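PDB 3SL7: CBS domain-containing protein CBSX2, chloroplastic from Arabidopsis thaliana, which probably regulates the chloroplast thioredoxin system through its pair of CBS domains, and so modulates plant development. Local coordinates for residues 120-132 with 141-153. Residues are numbered along the deposited sequence; the frame is centred on the assembly and turned at random.
With ACT (acetate ion), chain C.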
ATOM      1  N   ALA A 120      -3.421  19.504  -6.304  1.00 25.85           N
ATOM      2  CA  ALA A 120      -3.884  18.183  -5.908  1.00 32.69           C
ATOM      3  C   ALA A 120      -2.883  17.513  -4.976  1.00 28.96           C
ATOM      4  O   ALA A 120      -3.258  16.883  -3.995  1.00 32.42           O
ATOM      5  CB  ALA A 120      -4.152  17.322  -7.132  1.00 29.78           C
ATOM      6  N   ALA A 121      -1.599  17.674  -5.265  1.00 26.62           N
ATOM      7  CA  ALA A 121      -0.568  17.062  -4.443  1.00 30.38           C
ATOM      8  C   ALA A 121      -0.667  17.541  -2.991  1.00 41.02           C
ATOM      9  O   ALA A 121      -0.569  16.752  -2.053  1.00 35.45           O
ATOM     10  CB  ALA A 121       0.808  17.359  -5.023  1.00 28.95           C
ATOM     11  N   ARG A 122      -0.866  18.843  -2.825  1.00 36.54           N
ATOM     12  CA  ARG A 122      -1.021  19.459  -1.515  1.00 42.15           C
ATOM     13  C   ARG A 122      -2.180  18.819  -0.756  1.00 35.78           C
ATOM     14  O   ARG A 122      -2.065  18.493   0.424  1.00 39.10           O
ATOM     15  CB  ARG A 122      -1.284  20.954  -1.711  1.00 38.85           C
ATOM     16  CG  ARG A 122      -0.854  21.853  -0.569  1.00 65.54           C
ATOM     17  CD  ARG A 122      -0.696  23.291  -1.069  1.00 62.94           C
ATOM     18  NE  ARG A 122       0.267  23.370  -2.169  1.00 70.33           N
ATOM     19  CZ  ARG A 122       0.736  24.502  -2.684  1.00 77.22           C
ATOM     20  NH1 ARG A 122       0.333  25.671  -2.203  1.00 97.09           N
ATOM     21  NH2 ARG A 122       1.616  24.466  -3.681  1.00 68.02           N
ATOM     22  N   LEU A 123      -3.295  18.639  -1.457  1.00 34.55           N
ATOM     23  CA  LEU A 123      -4.515  18.103  -0.870  1.00 37.09           C
ATOM     24  C   LEU A 123      -4.356  16.676  -0.394  1.00 31.35           C
ATOM     25  O   LEU A 123      -4.923  16.301   0.627  1.00 42.61           O
ATOM     26  CB  LEU A 123      -5.635  18.127  -1.899  1.00 48.71           C
ATOM     27  CG  LEU A 123      -6.840  19.073  -1.889  1.00 49.93           C
ATOM     28  CD1 LEU A 123      -7.361  19.519  -0.515  1.00 42.92           C
ATOM     29  CD2 LEU A 123      -6.766  20.191  -2.935  1.00 68.02           C
ATOM     30  N   LEU A 124      -3.625  15.866  -1.154  1.00 36.51           N
ATOM     31  CA  LEU A 124      -3.390  14.480  -0.764  1.00 40.26           C
ATOM     32  C   LEU A 124      -3.046  14.415   0.706  1.00 40.14           C
ATOM     33  O   LEU A 124      -3.489  13.525   1.424  1.00 52.85           O
ATOM     34  CB  LEU A 124      -2.228  13.880  -1.544  1.00 42.76           C
ATOM     35  CG  LEU A 124      -2.532  13.251  -2.888  1.00 45.68           C
ATOM     36  CD1 LEU A 124      -1.241  12.719  -3.507  1.00 39.34           C
ATOM     37  CD2 LEU A 124      -3.531  12.146  -2.701  1.00 39.10           C
ATOM     38  N   LEU A 125      -2.234  15.365   1.145  1.00 45.72           N
ATOM     39  CA  LEU A 125      -1.738  15.345   2.512  1.00 42.98           C
ATOM     40  C   LEU A 125      -2.727  15.914   3.525  1.00 53.58           C
ATOM     41  O   LEU A 125      -2.492  15.845   4.729  1.00 51.43           O
ATOM     42  CB  LEU A 125      -0.408  16.094   2.594  1.00 55.81           C
ATOM     43  CG  LEU A 125       0.775  15.490   1.826  1.00 72.37           C
ATOM     44  CD1 LEU A 125       0.485  15.392   0.350  1.00 62.59           C
ATOM     45  CD2 LEU A 125       2.035  16.305   2.055  1.00 85.91           C
ATOM     46  N   GLU A 126      -3.833  16.475   3.052  1.00 59.82           N
ATOM     47  CA  GLU A 126      -4.792  17.077   3.972  1.00 63.15           C
ATOM     48  C   GLU A 126      -5.969  16.152   4.282  1.00 60.98           C
ATOM     49  O   GLU A 126      -6.788  16.455   5.151  1.00 66.29           O
ATOM     50  CB  GLU A 126      -5.274  18.440   3.458  1.00 67.06           C
ATOM     51  CG  GLU A 126      -4.196  19.525   3.479  1.00 80.69           C
ATOM     52  CD  GLU A 126      -4.655  20.839   2.857  1.00100.41           C
ATOM     53  OE1 GLU A 126      -5.871  20.997   2.609  1.00100.01           O
ATOM     54  OE2 GLU A 126      -3.795  21.716   2.613  1.00112.53           O
ATOM     55  N   THR A 127      -6.038  15.019   3.585  1.00 56.69           N
ATOM     56  CA  THR A 127      -7.090  14.031   3.821  1.00 54.78           C
ATOM     57  C   THR A 127      -6.513  12.775   4.479  1.00 51.92           C
ATOM     58  O   THR A 127      -5.455  12.301   4.059  1.00 49.69           O
ATOM     59  CB  THR A 127      -7.784  13.648   2.501  1.00 52.80           C
ATOM     60  OG1 THR A 127      -8.692  12.563   2.733  1.00 70.03           O
ATOM     61  CG2 THR A 127      -6.758  13.211   1.467  1.00 49.91           C
ATOM     62  N   LYS A 128      -7.188  12.240   5.503  1.00 52.28           N
ATOM     63  CA  LYS A 128      -6.684  11.044   6.186  1.00 49.93           C
ATOM     64  C   LYS A 128      -6.625   9.872   5.214  1.00 46.01           C
ATOM     65  O   LYS A 128      -5.777   8.988   5.332  1.00 44.85           O
ATOM     66  CB  LYS A 128      -7.524  10.683   7.421  1.00 52.74           C
ATOM     67  CG  LYS A 128      -6.803   9.734   8.372  1.00 72.83           C
ATOM     68  CD  LYS A 128      -7.615   9.418   9.622  1.00 95.60           C
ATOM     69  CE  LYS A 128      -8.647   8.342   9.354  1.00104.93           C
ATOM     70  NZ  LYS A 128      -9.139   7.744  10.624  1.00103.97           N
ATOM     71  N   PHE A 129      -7.512   9.895   4.223  1.00 45.60           N
ATOM     72  CA  PHE A 129      -7.529   8.871   3.191  1.00 42.58           C
ATOM     73  C   PHE A 129      -6.242   8.858   2.358  1.00 40.84           C
ATOM     74  O   PHE A 129      -5.885   7.830   1.789  1.00 42.22           O
ATOM     75  CB  PHE A 129      -8.756   9.061   2.306  1.00 43.40           C
ATOM     76  CG  PHE A 129      -9.087   7.867   1.471  1.00 41.15           C
ATOM     77  CD1 PHE A 129      -9.267   6.623   2.062  1.00 39.83           C
ATOM     78  CD2 PHE A 129      -9.246   7.988   0.104  1.00 40.80           C
ATOM     79  CE1 PHE A 129      -9.579   5.515   1.298  1.00 40.09           C
ATOM     80  CE2 PHE A 129      -9.560   6.886  -0.676  1.00 51.96           C
ATOM     81  CZ  PHE A 129      -9.725   5.643  -0.078  1.00 40.76           C
ATOM     82  N   ARG A 130      -5.546   9.994   2.294  1.00 42.60           N
ATOM     83  CA  ARG A 130      -4.272  10.083   1.569  1.00 41.58           C
ATOM     84  C   ARG A 130      -4.364   9.680   0.091  1.00 39.69           C
ATOM     85  O   ARG A 130      -3.371   9.301  -0.530  1.00 38.22           O
ATOM     86  CB  ARG A 130      -3.214   9.230   2.255  1.00 53.07           C
ATOM     87  CG  ARG A 130      -2.888   9.665   3.679  1.00 62.71           C
ATOM     88  CD  ARG A 130      -1.997  10.899   3.701  1.00 90.54           C
ATOM     89  NE  ARG A 130      -0.591  10.543   3.864  1.00109.39           N
ATOM     90  CZ  ARG A 130       0.010  10.417   5.043  1.00117.15           C
ATOM     91  NH1 ARG A 130      -0.673  10.623   6.160  1.00125.96           N
ATOM     92  NH2 ARG A 130       1.294  10.088   5.107  1.00112.33           N
ATOM     93  N   ARG A 131      -5.567   9.725  -0.454  1.00 30.79           N
ATOM     94  CA  ARG A 131      -5.783   9.621  -1.893  1.00 29.15           C
ATOM     95  C   ARG A 131      -6.899  10.595  -2.204  1.00 28.36           C
ATOM     96  O   ARG A 131      -7.662  10.955  -1.314  1.00 31.01           O
ATOM     97  CB  ARG A 131      -6.230   8.216  -2.282  1.00 27.44           C
ATOM     98  CG  ARG A 131      -5.423   7.103  -1.666  1.00 44.77           C
ATOM     99  CD  ARG A 131      -6.207   5.805  -1.741  1.00 44.60           C
ATOM    100  NE  ARG A 131      -5.446   4.665  -1.243  1.00 49.18           N
ATOM    101  CZ  ARG A 131      -5.407   4.285   0.032  1.00 41.75           C
ATOM    102  NH1 ARG A 131      -6.075   4.961   0.956  1.00 40.81           N
ATOM    103  NH2 ARG A 131      -4.693   3.227   0.384  1.00 50.24           N
ATOM    104  N   LEU A 132      -7.000  11.014  -3.461  1.00 22.91           N
ATOM    105  CA  LEU A 132      -8.073  11.887  -3.891  1.00 23.09           C
ATOM    106  C   LEU A 132      -8.816  11.204  -5.012  1.00 24.26           C
ATOM    107  O   LEU A 132      -8.256  10.991  -6.076  1.00 30.44           O
ATOM    108  CB  LEU A 132      -7.528  13.228  -4.377  1.00 21.74           C
ATOM    109  CG  LEU A 132      -6.810  14.041  -3.306  1.00 29.12           C
ATOM    110  CD1 LEU A 132      -6.021  15.189  -3.942  1.00 24.77           C
ATOM    111  CD2 LEU A 132      -7.817  14.569  -2.298  1.00 35.55           C
ATOM    112  N   LEU A 141     -16.976   8.554 -10.375  1.00 23.99           N
ATOM    113  CA  LEU A 141     -15.583   8.234 -10.119  1.00 26.29           C
ATOM    114  C   LEU A 141     -14.886   7.885 -11.428  1.00 25.48           C
ATOM    115  O   LEU A 141     -15.284   6.939 -12.098  1.00 27.73           O
ATOM    116  CB  LEU A 141     -15.510   7.029  -9.189  1.00 29.09           C
ATOM    117  CG  LEU A 141     -14.106   6.590  -8.820  1.00 30.55           C
ATOM    118  CD1 LEU A 141     -13.423   7.735  -8.102  1.00 24.11           C
ATOM    119  CD2 LEU A 141     -14.166   5.340  -7.929  1.00 27.04           C
ATOM    120  N   ILE A 142     -13.858   8.640 -11.802  1.00 25.56           N
ATOM    121  CA  ILE A 142     -13.167   8.347 -13.059  1.00 25.99           C
ATOM    122  C   ILE A 142     -11.708   7.992 -12.826  1.00 23.33           C
ATOM    123  O   ILE A 142     -11.007   7.536 -13.723  1.00 31.95           O
ATOM    124  CB  ILE A 142     -13.281   9.498 -14.078  1.00 22.15           C
ATOM    125  CG1 ILE A 142     -12.712  10.794 -13.504  1.00 24.94           C
ATOM    126  CG2 ILE A 142     -14.726   9.693 -14.504  1.00 22.90           C
ATOM    127  CD1 ILE A 142     -12.622  11.938 -14.545  1.00 31.28           C
ATOM    128  N   GLY A 143     -11.249   8.186 -11.599  1.00 28.98           N
ATOM    129  CA  GLY A 143      -9.892   7.824 -11.274  1.00 26.23           C
ATOM    130  C   GLY A 143      -9.587   8.117  -9.829  1.00 31.08           C
ATOM    131  O   GLY A 143     -10.437   8.574  -9.072  1.00 22.45           O
ATOM    132  N   ILE A 144      -8.352   7.865  -9.442  1.00 22.59           N
ATOM    133  CA  ILE A 144      -7.921   8.254  -8.126  1.00 25.12           C
ATOM    134  C   ILE A 144      -6.492   8.764  -8.224  1.00 25.44           C
ATOM    135  O   ILE A 144      -5.702   8.269  -9.028  1.00 29.59           O
ATOM    136  CB  ILE A 144      -8.084   7.069  -7.102  1.00 24.90           C
ATOM    137  CG1 ILE A 144      -7.944   7.559  -5.670  1.00 38.78           C
ATOM    138  CG2 ILE A 144      -7.088   5.942  -7.368  1.00 34.97           C
ATOM    139  CD1 ILE A 144      -8.559   6.595  -4.658  1.00 46.80           C
ATOM    140  N   LEU A 145      -6.180   9.792  -7.442  1.00 21.98           N
ATOM    141  CA  LEU A 145      -4.802  10.261  -7.329  1.00 23.15           C
ATOM    142  C   LEU A 145      -4.202   9.767  -6.021  1.00 24.50           C
ATOM    143  O   LEU A 145      -4.712  10.061  -4.936  1.00 26.91           O
ATOM    144  CB  LEU A 145      -4.729  11.788  -7.376  1.00 26.20           C
ATOM    145  CG  LEU A 145      -3.299  12.341  -7.444  1.00 34.76           C
ATOM    146  CD1 LEU A 145      -2.669  12.034  -8.816  1.00 26.67           C
ATOM    147  CD2 LEU A 145      -3.279  13.844  -7.167  1.00 28.18           C
ATOM    148  N   THR A 146      -3.106   9.031  -6.132  1.00 24.38           N
ATOM    149  CA  THR A 146      -2.438   8.477  -4.971  1.00 28.47           C
ATOM    150  C   THR A 146      -1.099   9.167  -4.824  1.00 34.08           C
ATOM    151  O   THR A 146      -0.630   9.791  -5.761  1.00 28.23           O
ATOM    152  CB  THR A 146      -2.168   6.980  -5.161  1.00 27.04           C
ATOM    153  OG1 THR A 146      -1.174   6.806  -6.179  1.00 30.83           O
ATOM    154  CG2 THR A 146      -3.448   6.246  -5.585  1.00 27.65           C
ATOM    155  N   ARG A 147      -0.470   9.032  -3.661  1.00 26.72           N
ATOM    156  CA  ARG A 147       0.859   9.593  -3.471  1.00 28.21           C
ATOM    157  C   ARG A 147       1.820   8.985  -4.483  1.00 36.69           C
ATOM    158  O   ARG A 147       2.684   9.676  -5.026  1.00 34.28           O
ATOM    159  CB  ARG A 147       1.349   9.363  -2.045  1.00 32.75           C
ATOM    160  CG  ARG A 147       0.693  10.275  -1.020  1.00 48.89           C
ATOM    161  CD  ARG A 147       1.138   9.927   0.396  1.00 69.37           C
ATOM    162  NE  ARG A 147       2.592   9.947   0.544  1.00 78.59           N
ATOM    163  CZ  ARG A 147       3.319  11.058   0.642  1.00 83.17           C
ATOM    164  NH1 ARG A 147       2.728  12.248   0.593  1.00 78.09           N
ATOM    165  NH2 ARG A 147       4.638  10.982   0.784  1.00 72.70           N
ATOM    166  N   GLY A 148       1.653   7.693  -4.744  1.00 30.55           N
ATOM    167  CA  GLY A 148       2.444   7.007  -5.749  1.00 30.30           C
ATOM    168  C   GLY A 148       2.309   7.614  -7.141  1.00 32.65           C
ATOM    169  O   GLY A 148       3.284   7.702  -7.877  1.00 31.57           O
ATOM    170  N   ASN A 149       1.095   8.012  -7.516  1.00 31.17           N
ATOM    171  CA  ASN A 149       0.890   8.699  -8.785  1.00 31.50           C
ATOM    172  C   ASN A 149       1.684   9.993  -8.827  1.00 34.37           C
ATOM    173  O   ASN A 149       2.242  10.347  -9.857  1.00 31.29           O
ATOM    174  CB  ASN A 149      -0.587   9.039  -9.007  1.00 25.20           C
ATOM    175  CG  ASN A 149      -1.443   7.821  -9.244  1.00 29.83           C
ATOM    176  OD1 ASN A 149      -0.961   6.794  -9.730  1.00 32.97           O
ATOM    177  ND2 ASN A 149      -2.739   7.934  -8.912  1.00 19.20           N
ATOM    178  N   VAL A 150       1.705  10.712  -7.708  1.00 32.23           N
ATOM    179  CA  VAL A 150       2.368  12.011  -7.665  1.00 27.40           C
ATOM    180  C   VAL A 150       3.873  11.823  -7.772  1.00 33.91           C
ATOM    181  O   VAL A 150       4.552  12.566  -8.469  1.00 29.63           O
ATOM    182  CB  VAL A 150       2.006  12.800  -6.387  1.00 29.86           C
ATOM    183  CG1 VAL A 150       2.812  14.093  -6.312  1.00 22.10           C
ATOM    184  CG2 VAL A 150       0.505  13.093  -6.349  1.00 29.65           C
ATOM    185  N   VAL A 151       4.401  10.815  -7.095  1.00 26.60           N
ATOM    186  CA  VAL A 151       5.822  10.510  -7.224  1.00 26.92           C
ATOM    187  C   VAL A 151       6.160  10.123  -8.673  1.00 29.83           C
ATOM    188  O   VAL A 151       7.169  10.550  -9.238  1.00 29.51           O
ATOM    189  CB  VAL A 151       6.221   9.391  -6.269  1.00 34.09           C
ATOM    190  CG1 VAL A 151       7.683   8.977  -6.497  1.00 36.81           C
ATOM    191  CG2 VAL A 151       5.981   9.836  -4.831  1.00 28.53           C
ATOM    192  N   ARG A 152       5.300   9.317  -9.276  1.00 31.21           N
ATOM    193  CA  ARG A 152       5.478   8.929 -10.665  1.00 40.67           C
ATOM    194  C   ARG A 152       5.563  10.165 -11.548  1.00 40.73           C
ATOM    195  O   ARG A 152       6.372  10.223 -12.474  1.00 38.45           O
ATOM    196  CB  ARG A 152       4.324   8.036 -11.112  1.00 38.23           C
ATOM    197  CG  ARG A 152       4.499   7.410 -12.477  1.00 41.25           C
ATOM    198  CD  ARG A 152       3.454   6.325 -12.681  1.00 58.23           C
ATOM    199  NE  ARG A 152       3.363   5.902 -14.073  1.00 83.83           N
ATOM    200  CZ  ARG A 152       2.693   6.565 -15.010  1.00 84.17           C
ATOM    201  NH1 ARG A 152       2.060   7.690 -14.706  1.00 66.19           N
ATOM    202  NH2 ARG A 152       2.659   6.108 -16.253  1.00 96.65           N
ATOM    203  N   ALA A 153       4.737  11.163 -11.253  1.00 32.56           N
ATOM    204  CA  ALA A 153       4.737  12.397 -12.042  1.00 36.30           C
ATOM    205  C   ALA A 153       6.053  13.148 -11.905  1.00 38.27           C
ATOM    206  O   ALA A 153       6.639  13.568 -12.900  1.00 35.66           O
ATOM    207  CB  ALA A 153       3.566  13.295 -11.661  1.00 33.96           C
TER
HETATM  208  C   ACT C   2      -4.571   2.946  -4.057  1.00 46.17           C
HETATM  209  O   ACT C   2      -3.532   2.960  -3.366  1.00 44.53           O
HETATM  210  OXT ACT C   2      -5.611   3.286  -3.457  1.00 52.92           O
HETATM  211  CH3 ACT C   2      -4.568   2.560  -5.512  1.00 44.93           C
HETATM  212  O   HOH W   1      -1.857   7.418  -1.554  1.00 32.80           O
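Leu-124 and Val-150 reach tip to tip between two helices. Leu-124 CD1 lies 3.4 Å from Val-150 CG2, tighter than usual for two carbons. The CD2 branch of Leu-124 rests against the backbone O of Leu-145 instead. Beside this pair, Leu-145 CG stands anti to the backbone N (chi1 -173°), which brings CD2 to 3.6 Å from Ala-120 CB. Strands 131-135 and 141-146 pair antiparallel. Leu-132 and Leu-145 exchange two backbone hydrogen bonds, and their side chains share the face turned to helix 117-124.

The other strand face carries Arg-131 and Thr-146. Arg-131 CB packs 3.7 Å from Ile-144 CD1, and its chain runs extended from CG to NE. NE makes weak hydrogen bonds to an acetate, probably from the crystallisation liquor, while NH2 bonds to Thr-38 OG1. A leucine in place of Arg-131 would probably leave Thr-38 OG1 without its NH2 partner and the acetate without its NE donor. The Arg-130 side chain is poorly ordered; as modelled, its guanidinium edge meets Arg-147 CD. Arg-147 NH1 meets Leu-125 CD1, and Arg-147 makes a cation-pi contact with Trp-82 of the second subunit. A water joins Arg-130 O to Arg-147 N.

Thr-146 N-caps helix 147-159, its OG1 accepting from Asn-149 N at 2.9 Å. This is the helix-strand-strand-helix part of the beta-alpha-beta-beta-alpha CBS fold, here in the second CBS domain.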